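Local structure of transcriptional activator TenA-1 (Sulfolobus solfataricus P2, 2QZC) at residues V23-I28 and G201-S206; L38-Y43 and L207-T212. The protein is probably a TenA-like thiaminase, a lyase with the heme oxygenase-like helical fold, although it carries the name of a transcriptional activator. One frame throughout, in Å; residues are numbered along the deposited sequence.

Interaction 1 (V23-I28 and G201-S206)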
ATOM      1  N   VAL A  23      -1.117   3.287 -28.026  1.00 16.71           N
ATOM      2  CA  VAL A  23       0.334   3.454 -27.920  1.00 17.81           C
ATOM      3  C   VAL A  23       0.981   4.201 -29.086  1.00 17.67           C
ATOM      4  O   VAL A  23       2.136   4.615 -28.954  1.00 19.62           O
ATOM      5  CB  VAL A  23       1.073   2.138 -27.615  1.00 17.49           C
ATOM      6  CG1 VAL A  23       0.581   1.510 -26.298  1.00 16.85           C
ATOM      7  CG2 VAL A  23       0.986   1.156 -28.797  1.00 18.49           C
ATOM      8  N   LYS A  24       0.246   4.370 -30.178  1.00 16.56           N
ATOM      9  CA  LYS A  24       0.699   5.175 -31.328  1.00 17.92           C
ATOM     10  C   LYS A  24      -0.253   6.348 -31.555  1.00 17.26           C
ATOM     11  O   LYS A  24      -0.369   6.872 -32.671  1.00 18.73           O
ATOM     12  CB  LYS A  24       0.831   4.318 -32.606  1.00 20.21           C
ATOM     13  CG  LYS A  24       1.747   3.145 -32.473  1.00 25.65           C
ATOM     14  CD  LYS A  24       1.830   2.343 -33.799  1.00 29.83           C
ATOM     15  CE  LYS A  24       2.968   1.299 -33.753  1.00 39.41           C
ATOM     16  NZ  LYS A  24       3.072   0.595 -35.042  1.00 50.49           N
ATOM     17  N   HIS A  25      -0.901   6.826 -30.479  1.00 17.03           N
ATOM     18  CA  HIS A  25      -1.828   7.955 -30.569  1.00 16.55           C
ATOM     19  C   HIS A  25      -1.123   9.223 -31.093  1.00 16.43           C
ATOM     20  O   HIS A  25       0.062   9.417 -30.838  1.00 16.29           O
ATOM     21  CB  HIS A  25      -2.381   8.265 -29.154  1.00 17.19           C
ATOM     22  CG  HIS A  25      -3.601   9.123 -29.150  1.00 16.21           C
ATOM     23  ND1 HIS A  25      -3.574  10.500 -29.286  1.00 16.54           N
ATOM     24  CD2 HIS A  25      -4.897   8.778 -28.975  1.00 17.03           C
ATOM     25  CE1 HIS A  25      -4.819  10.949 -29.240  1.00 17.88           C
ATOM     26  NE2 HIS A  25      -5.642   9.919 -29.058  1.00 19.03           N
ATOM     27  N   GLU A  26      -1.883  10.058 -31.801  1.00 16.47           N
ATOM     28  CA  GLU A  26      -1.423  11.374 -32.280  0.50 15.73           C
ATOM     29  C   GLU A  26      -0.627  12.124 -31.205  1.00 17.93           C
ATOM     30  O   GLU A  26       0.424  12.703 -31.478  1.00 16.96           O
ATOM     31  CB  GLU A  26      -2.620  12.211 -32.709  0.50 16.59           C
ATOM     32  CG  GLU A  26      -2.302  13.641 -33.160  0.50 16.58           C
ATOM     33  CD  GLU A  26      -3.522  14.420 -33.616  0.50 18.44           C
ATOM     34  OE1 GLU A  26      -4.647  13.874 -33.650  0.50 20.00           O
ATOM     35  OE2 GLU A  26      -3.329  15.617 -33.929  0.50 29.25           O
ATOM     36  N   PHE A  27      -1.135  12.143 -29.976  1.00 16.28           N
ATOM     37  CA  PHE A  27      -0.477  12.832 -28.861  1.00 13.86           C
ATOM     38  C   PHE A  27       0.965  12.332 -28.717  1.00 16.70           C
ATOM     39  O   PHE A  27       1.888  13.125 -28.538  1.00 17.32           O
ATOM     40  CB  PHE A  27      -1.261  12.584 -27.559  1.00 16.03           C
ATOM     41  CG  PHE A  27      -0.772  13.364 -26.364  1.00 14.56           C
ATOM     42  CD1 PHE A  27       0.345  12.946 -25.617  1.00 16.99           C
ATOM     43  CD2 PHE A  27      -1.470  14.468 -25.907  1.00 15.50           C
ATOM     44  CE1 PHE A  27       0.756  13.637 -24.464  1.00 16.80           C
ATOM     45  CE2 PHE A  27      -1.064  15.164 -24.768  1.00 18.16           C
ATOM     46  CZ  PHE A  27       0.066  14.746 -24.050  1.00 17.33           C
ATOM     47  N   ILE A  28       1.140  11.016 -28.740  1.00 16.29           N
ATOM     48  CA  ILE A  28       2.453  10.379 -28.621  1.00 16.93           C
ATOM     49  C   ILE A  28       3.345  10.653 -29.836  1.00 17.33           C
ATOM     50  O   ILE A  28       4.548  10.919 -29.671  1.00 16.64           O
ATOM     51  CB  ILE A  28       2.292   8.860 -28.410  1.00 16.94           C
ATOM     52  CG1 ILE A  28       1.682   8.649 -27.010  1.00 17.65           C
ATOM     53  CG2 ILE A  28       3.619   8.081 -28.619  1.00 20.63           C
ATOM     54  CD1 ILE A  28       1.060   7.244 -26.873  1.00 20.45           C
ATOM     55  N   GLY A 201      -9.072   7.972 -25.007  1.00 14.59           N
ATOM     56  CA  GLY A 201      -9.846   9.145 -24.661  1.00 13.80           C
ATOM     57  C   GLY A 201      -9.073  10.164 -23.862  1.00 13.96           C
ATOM     58  O   GLY A 201      -9.276  11.371 -23.998  1.00 16.39           O
ATOM     59  N   PHE A 202      -8.176   9.693 -23.002  1.00 13.46           N
ATOM     60  CA  PHE A 202      -7.355  10.594 -22.152  1.00 14.42           C
ATOM     61  C   PHE A 202      -6.434  11.470 -23.013  1.00 14.65           C
ATOM     62  O   PHE A 202      -6.345  12.687 -22.806  1.00 16.50           O
ATOM     63  CB  PHE A 202      -6.530   9.747 -21.148  1.00 14.99           C
ATOM     64  CG  PHE A 202      -6.057  10.498 -19.937  1.00 15.43           C
ATOM     65  CD1 PHE A 202      -4.922  11.285 -19.965  1.00 15.33           C
ATOM     66  CD2 PHE A 202      -6.761  10.399 -18.742  1.00 17.18           C
ATOM     67  CE1 PHE A 202      -4.529  12.042 -18.794  1.00 16.81           C
ATOM     68  CE2 PHE A 202      -6.341  11.074 -17.603  1.00 20.35           C
ATOM     69  CZ  PHE A 202      -5.246  11.905 -17.646  1.00 17.16           C
ATOM     70  N   TRP A 203      -5.812  10.851 -24.008  1.00 14.51           N
ATOM     71  CA  TRP A 203      -4.961  11.621 -24.931  1.00 14.91           C
ATOM     72  C   TRP A 203      -5.824  12.546 -25.781  1.00 16.82           C
ATOM     73  O   TRP A 203      -5.423  13.683 -26.044  1.00 16.99           O
ATOM     74  CB  TRP A 203      -4.197  10.711 -25.873  1.00 16.90           C
ATOM     75  CG  TRP A 203      -3.240   9.693 -25.418  1.00 22.53           C
ATOM     76  CD1 TRP A 203      -3.211   8.389 -25.842  1.00 21.95           C
ATOM     77  CD2 TRP A 203      -2.112   9.854 -24.557  1.00 14.58           C
ATOM     78  NE1 TRP A 203      -2.134   7.751 -25.314  1.00 20.52           N
ATOM     79  CE2 TRP A 203      -1.464   8.600 -24.490  1.00 20.00           C
ATOM     80  CE3 TRP A 203      -1.599  10.940 -23.805  1.00 22.42           C
ATOM     81  CZ2 TRP A 203      -0.308   8.364 -23.692  1.00 21.04           C
ATOM     82  CZ3 TRP A 203      -0.482  10.727 -23.044  1.00 20.76           C
ATOM     83  CH2 TRP A 203       0.172   9.416 -23.005  1.00 20.53           C
ATOM     84  N   ASP A 204      -6.969  12.066 -26.278  1.00 15.44           N
ATOM     85  CA  ASP A 204      -7.964  12.861 -27.063  0.50 15.50           C
ATOM     86  C   ASP A 204      -8.339  14.147 -26.284  1.00 16.34           C
ATOM     87  O   ASP A 204      -8.373  15.272 -26.806  1.00 16.43           O
ATOM     88  CB  ASP A 204      -9.335  12.114 -27.298  0.50 15.32           C
ATOM     89  CG  ASP A 204      -9.299  10.851 -28.240  0.50 16.68           C
ATOM     90  OD1 ASP A 204      -8.349  10.708 -29.013  0.50 15.71           O
ATOM     91  OD2 ASP A 204     -10.271   9.986 -28.170  0.50 17.74           O
ATOM     92  N   ALA A 205      -8.687  13.953 -25.020  1.00 14.49           N
ATOM     93  CA  ALA A 205      -9.165  15.032 -24.160  1.00 14.24           C
ATOM     94  C   ALA A 205      -8.088  16.078 -23.895  1.00 15.60           C
ATOM     95  O   ALA A 205      -8.404  17.277 -23.742  1.00 16.49           O
ATOM     96  CB  ALA A 205      -9.708  14.460 -22.845  1.00 15.44           C
ATOM     97  N   SER A 206      -6.824  15.641 -23.870  1.00 16.22           N
ATOM     98  CA  SER A 206      -5.699  16.557 -23.699  1.00 17.26           C
ATOM     99  C   SER A 206      -5.479  17.347 -24.998  1.00 16.72           C
ATOM    100  O   SER A 206      -5.279  18.563 -24.937  1.00 16.47           O
ATOM    101  CB  SER A 206      -4.449  15.828 -23.219  1.00 17.08           C
ATOM    102  OG  SER A 206      -4.558  15.480 -21.840  1.00 19.46           O
TER
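With CG anti to the backbone N in both His-25 (chi1 -164°) and Phe-27 (chi1 -174°), the imidazole and the phenyl ring both reach Trp-203. Trp-203 CB sits squarely over the imidazole face, a CH-pi contact 3.4 Å from the His-25 ring centroid. The imidazole is held at both nitrogens, with each partner near the ring plane. His-25 ND1 accepts from Phe-27 N at 3.0 Å, capping the helix that starts at Glu-26, while NE2 donates to Asp-204 OD1 at 2.8 Å, meeting that oxygen from above the carboxylate plane. A leucine in place of His-25 would probably leave Phe-27 N without its cap and Asp-204 without this donor. The Phe-27 ring lies nearly parallel to the six-membered ring of Trp-203 but slid aside, so that CD1 meets Trp-203 CE3 at 3.3 Å. Ile-28 CD1 reaches the indole 3.6 Å from Trp-203 CZ2, and Tyr-22 O accepts from the indole N-H. Tyr-44 of helix 38-63 adds a further ring. This is an aromatic cluster that includes the histidine N-cap of helix 26-32, joining that helix to helix 186-208 in the all-helical heme oxygenase-like fold.

Interaction 2 (L38-Y43 and L207-T212)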
ATOM      1  N   LEU A  38       3.602  22.826 -25.864  1.00 19.85           N
ATOM      2  CA  LEU A  38       3.789  22.705 -24.423  1.00 19.52           C
ATOM      3  C   LEU A  38       2.539  23.025 -23.599  1.00 19.50           C
ATOM      4  O   LEU A  38       2.384  22.420 -22.515  1.00 19.71           O
ATOM      5  CB  LEU A  38       5.039  23.458 -23.923  1.00 20.89           C
ATOM      6  CG  LEU A  38       6.405  22.868 -24.314  1.00 25.27           C
ATOM      7  CD1 LEU A  38       7.477  23.816 -23.719  1.00 26.08           C
ATOM      8  CD2 LEU A  38       6.657  21.448 -23.822  1.00 26.96           C
ATOM      9  N   ASP A  39       1.648  23.902 -24.062  1.00 19.78           N
ATOM     10  CA  ASP A  39       0.391  24.186 -23.318  0.50 20.21           C
ATOM     11  C   ASP A  39      -0.500  22.930 -23.231  1.00 19.93           C
ATOM     12  O   ASP A  39      -1.204  22.736 -22.217  1.00 20.17           O
ATOM     13  CB  ASP A  39      -0.432  25.380 -23.868  0.50 20.33           C
ATOM     14  CG  ASP A  39      -1.124  25.094 -25.220  0.50 21.44           C
ATOM     15  OD1 ASP A  39      -0.416  24.815 -26.209  0.50 24.27           O
ATOM     16  OD2 ASP A  39      -2.376  25.181 -25.317  0.50 23.32           O
ATOM     17  N   ILE A  40      -0.479  22.107 -24.287  1.00 17.50           N
ATOM     18  CA  ILE A  40      -1.251  20.860 -24.289  0.50 16.02           C
ATOM     19  C   ILE A  40      -0.585  19.881 -23.351  1.00 18.04           C
ATOM     20  O   ILE A  40      -1.278  19.178 -22.576  1.00 17.31           O
ATOM     21  CB  ILE A  40      -1.456  20.305 -25.701  0.50 16.91           C
ATOM     22  CG1 ILE A  40      -2.439  21.229 -26.435  0.50 18.18           C
ATOM     23  CG2 ILE A  40      -1.981  18.854 -25.672  0.50 15.98           C
ATOM     24  CD1 ILE A  40      -2.685  20.867 -27.882  0.50 19.78           C
ATOM     25  N   PHE A  41       0.746  19.789 -23.388  1.00 16.70           N
ATOM     26  CA  PHE A  41       1.427  18.883 -22.465  1.00 16.58           C
ATOM     27  C   PHE A  41       1.203  19.289 -21.014  1.00 17.11           C
ATOM     28  O   PHE A  41       1.028  18.424 -20.130  1.00 17.14           O
ATOM     29  CB  PHE A  41       2.930  18.842 -22.748  1.00 18.22           C
ATOM     30  CG  PHE A  41       3.659  17.799 -21.940  1.00 18.26           C
ATOM     31  CD1 PHE A  41       3.419  16.451 -22.174  1.00 19.01           C
ATOM     32  CD2 PHE A  41       4.638  18.161 -21.035  1.00 20.07           C
ATOM     33  CE1 PHE A  41       4.097  15.485 -21.461  1.00 18.73           C
ATOM     34  CE2 PHE A  41       5.322  17.181 -20.333  1.00 22.34           C
ATOM     35  CZ  PHE A  41       5.058  15.854 -20.577  1.00 19.44           C
ATOM     36  N   ARG A  42       1.146  20.594 -20.732  1.00 17.21           N
ATOM     37  CA  ARG A  42       0.891  21.085 -19.387  1.00 18.18           C
ATOM     38  C   ARG A  42      -0.502  20.653 -18.922  1.00 17.67           C
ATOM     39  O   ARG A  42      -0.654  20.155 -17.804  1.00 16.84           O
ATOM     40  CB  ARG A  42       1.027  22.603 -19.329  1.00 18.77           C
ATOM     41  CG  ARG A  42       0.878  23.144 -17.972  1.00 18.99           C
ATOM     42  CD  ARG A  42       1.080  24.669 -17.894  1.00 23.16           C
ATOM     43  NE  ARG A  42       0.893  25.119 -16.514  1.00 24.72           N
ATOM     44  CZ  ARG A  42      -0.265  25.512 -15.977  1.00 21.67           C
ATOM     45  NH1 ARG A  42      -1.389  25.555 -16.676  1.00 24.67           N
ATOM     46  NH2 ARG A  42      -0.286  25.879 -14.699  1.00 27.24           N
ATOM     47  N   TYR A  43      -1.494  20.814 -19.790  1.00 16.27           N
ATOM     48  CA  TYR A  43      -2.880  20.408 -19.500  1.00 16.28           C
ATOM     49  C   TYR A  43      -2.867  18.908 -19.136  1.00 16.14           C
ATOM     50  O   TYR A  43      -3.485  18.469 -18.116  1.00 15.05           O
ATOM     51  CB  TYR A  43      -3.760  20.616 -20.723  1.00 17.26           C
ATOM     52  CG  TYR A  43      -5.166  20.099 -20.579  1.00 15.84           C
ATOM     53  CD1 TYR A  43      -5.456  18.750 -20.749  1.00 14.94           C
ATOM     54  CD2 TYR A  43      -6.218  20.951 -20.234  1.00 15.31           C
ATOM     55  CE1 TYR A  43      -6.741  18.280 -20.615  1.00 15.64           C
ATOM     56  CE2 TYR A  43      -7.533  20.482 -20.102  1.00 15.68           C
ATOM     57  CZ  TYR A  43      -7.777  19.122 -20.284  1.00 15.69           C
ATOM     58  OH  TYR A  43      -9.054  18.628 -20.157  1.00 16.15           O
ATOM     59  N   LEU A 207      -5.501  16.695 -26.166  1.00 15.61           N
ATOM     60  CA  LEU A 207      -5.360  17.450 -27.439  1.00 17.94           C
ATOM     61  C   LEU A 207      -6.426  18.546 -27.585  1.00 21.31           C
ATOM     62  O   LEU A 207      -6.150  19.625 -28.101  1.00 21.44           O
ATOM     63  CB  LEU A 207      -5.371  16.492 -28.641  1.00 16.94           C
ATOM     64  CG  LEU A 207      -4.185  15.563 -28.804  1.00 16.31           C
ATOM     65  CD1 LEU A 207      -4.400  14.586 -29.990  1.00 19.29           C
ATOM     66  CD2 LEU A 207      -2.878  16.345 -28.992  1.00 18.33           C
ATOM     67  N   ARG A 208      -7.639  18.285 -27.098  1.00 18.43           N
ATOM     68  CA  ARG A 208      -8.748  19.228 -27.168  1.00 18.58           C
ATOM     69  C   ARG A 208      -8.773  20.211 -26.005  1.00 21.23           C
ATOM     70  O   ARG A 208      -9.541  21.190 -26.051  1.00 21.10           O
ATOM     71  CB  ARG A 208     -10.080  18.472 -27.139  1.00 19.76           C
ATOM     72  CG  ARG A 208     -10.369  17.581 -28.338  1.00 20.16           C
ATOM     73  CD  ARG A 208     -11.806  17.116 -28.319  1.00 20.22           C
ATOM     74  NE  ARG A 208     -12.101  16.278 -27.152  1.00 18.84           N
ATOM     75  CZ  ARG A 208     -12.217  14.956 -27.132  1.00 19.31           C
ATOM     76  NH1 ARG A 208     -12.113  14.217 -28.209  1.00 19.81           N
ATOM     77  NH2 ARG A 208     -12.463  14.334 -25.981  1.00 19.56           N
ATOM     78  N   LYS A 209      -7.998  19.960 -24.940  1.00 18.05           N
ATOM     79  CA  LYS A 209      -8.096  20.692 -23.686  1.00 16.41           C
ATOM     80  C   LYS A 209      -9.559  20.747 -23.231  1.00 17.37           C
ATOM     81  O   LYS A 209     -10.131  21.820 -23.021  1.00 20.03           O
ATOM     82  CB  LYS A 209      -7.425  22.072 -23.741  1.00 16.82           C
ATOM     83  CG  LYS A 209      -5.926  21.964 -23.974  1.00 18.89           C
ATOM     84  CD  LYS A 209      -5.143  23.256 -23.664  1.00 25.70           C
ATOM     85  CE  LYS A 209      -5.648  24.437 -24.408  1.00 32.69           C
ATOM     86  NZ  LYS A 209      -4.909  25.656 -23.884  1.00 34.39           N
ATOM     87  N   ASP A 210     -10.155  19.565 -23.038  1.00 16.50           N
ATOM     88  CA  ASP A 210     -11.558  19.456 -22.619  1.00 17.07           C
ATOM     89  C   ASP A 210     -11.855  20.169 -21.302  1.00 17.51           C
ATOM     90  O   ASP A 210     -10.982  20.311 -20.461  1.00 18.21           O
ATOM     91  CB  ASP A 210     -11.993  18.006 -22.440  1.00 16.62           C
ATOM     92  CG  ASP A 210     -12.231  17.254 -23.723  1.00 18.55           C
ATOM     93  OD1 ASP A 210     -12.342  17.881 -24.826  1.00 19.76           O
ATOM     94  OD2 ASP A 210     -12.393  16.010 -23.603  1.00 18.14           O
ATOM     95  N   PRO A 211     -13.121  20.599 -21.091  1.00 18.65           N
ATOM     96  CA  PRO A 211     -13.491  21.249 -19.830  1.00 20.03           C
ATOM     97  C   PRO A 211     -13.136  20.441 -18.580  1.00 19.48           C
ATOM     98  O   PRO A 211     -13.460  19.259 -18.498  1.00 20.10           O
ATOM     99  CB  PRO A 211     -15.008  21.371 -19.922  1.00 20.28           C
ATOM    100  CG  PRO A 211     -15.270  21.476 -21.400  1.00 24.15           C
ATOM    101  CD  PRO A 211     -14.253  20.579 -22.047  1.00 21.06           C
ATOM    102  N   THR A 212     -12.519  21.106 -17.622  1.00 18.25           N
ATOM    103  CA  THR A 212     -12.068  20.484 -16.375  1.00 16.97           C
ATOM    104  C   THR A 212     -13.017  20.827 -15.228  1.00 18.51           C
ATOM    105  O   THR A 212     -12.628  21.425 -14.240  1.00 20.68           O
ATOM    106  CB  THR A 212     -10.623  20.886 -16.104  1.00 18.60           C
ATOM    107  OG1 THR A 212     -10.523  22.329 -16.105  1.00 19.18           O
ATOM    108  CG2 THR A 212      -9.640  20.327 -17.162  1.00 18.52           C
TER
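Tyr-43 OH is gripped from two sequence-distant places: it donates to Asp-210 O at 2.6 Å and is also hydrogen-bonded to Asn-109 ND2. The hydroxyl meets the carbonyl oxygen at a C=O...donor angle of 123°, tilted 25° from the carbonyl plane. CG anti to the backbone N (chi1 174°) carries the phenol away from helix 38-63 and across the chain that leaves helix 186-208. There Lys-209 CA lies over one ring face, a CH-pi contact 3.8 Å from the Tyr-43 ring centroid, and the lysine CB and CG continue along the CD2 side. Thr-212 CG2 approaches the phenol end, 3.5 Å from Tyr-43 OH. The Lys-209 chain then bends at chi3 and brings NZ to Asp-39 OD2 at 2.9 Å, a salt bridge that uses the anti lone pair of the carboxylate. Both residues lie at the surface, where solvent would probably weaken this attraction. Beneath them, Ile-40 lies against the last turn of helix 186-208, its CD1 3.7 Å from Leu-207 O and its CG2 4.3 Å from Leu-207 CD2. Arg-208 grips Asp-210 side-on, NE to OD1 at 2.8 Å and NH2 to OD2, with the carboxylate near the guanidinium plane; the pair ties the exit turn to the helix end. Lys-209, with its positive phi, ends helix 186-208 in a Schellman motif, and the arrangement is that of a C-terminal helix end and its tail docked against the first turns of helix 38-63.

Helix 186-208 takes part in both contacts: interaction 1 uses residues 201-206, just before its end, and interaction 2 its last residues and the chain beyond. Their partners, helices 26-32 and 38-63, follow one another in the sequence. Interaction 1 is buried and mainly aromatic, with a single side-chain hydrogen bond between its segments, whereas interaction 2 lies at the surface and combines a salt bridge, a phenol-carbonyl bond and modest apolar packing. The centres are 11 Å apart, and the two meet directly: Ala-205 O probably accepts from Asp-210 N at 3.0 Å, and Ser-206 OG packs 3.6 Å from Tyr-43 CD1. Leu-207 also touches His-25 and Phe-27, carrying the buried packing outward.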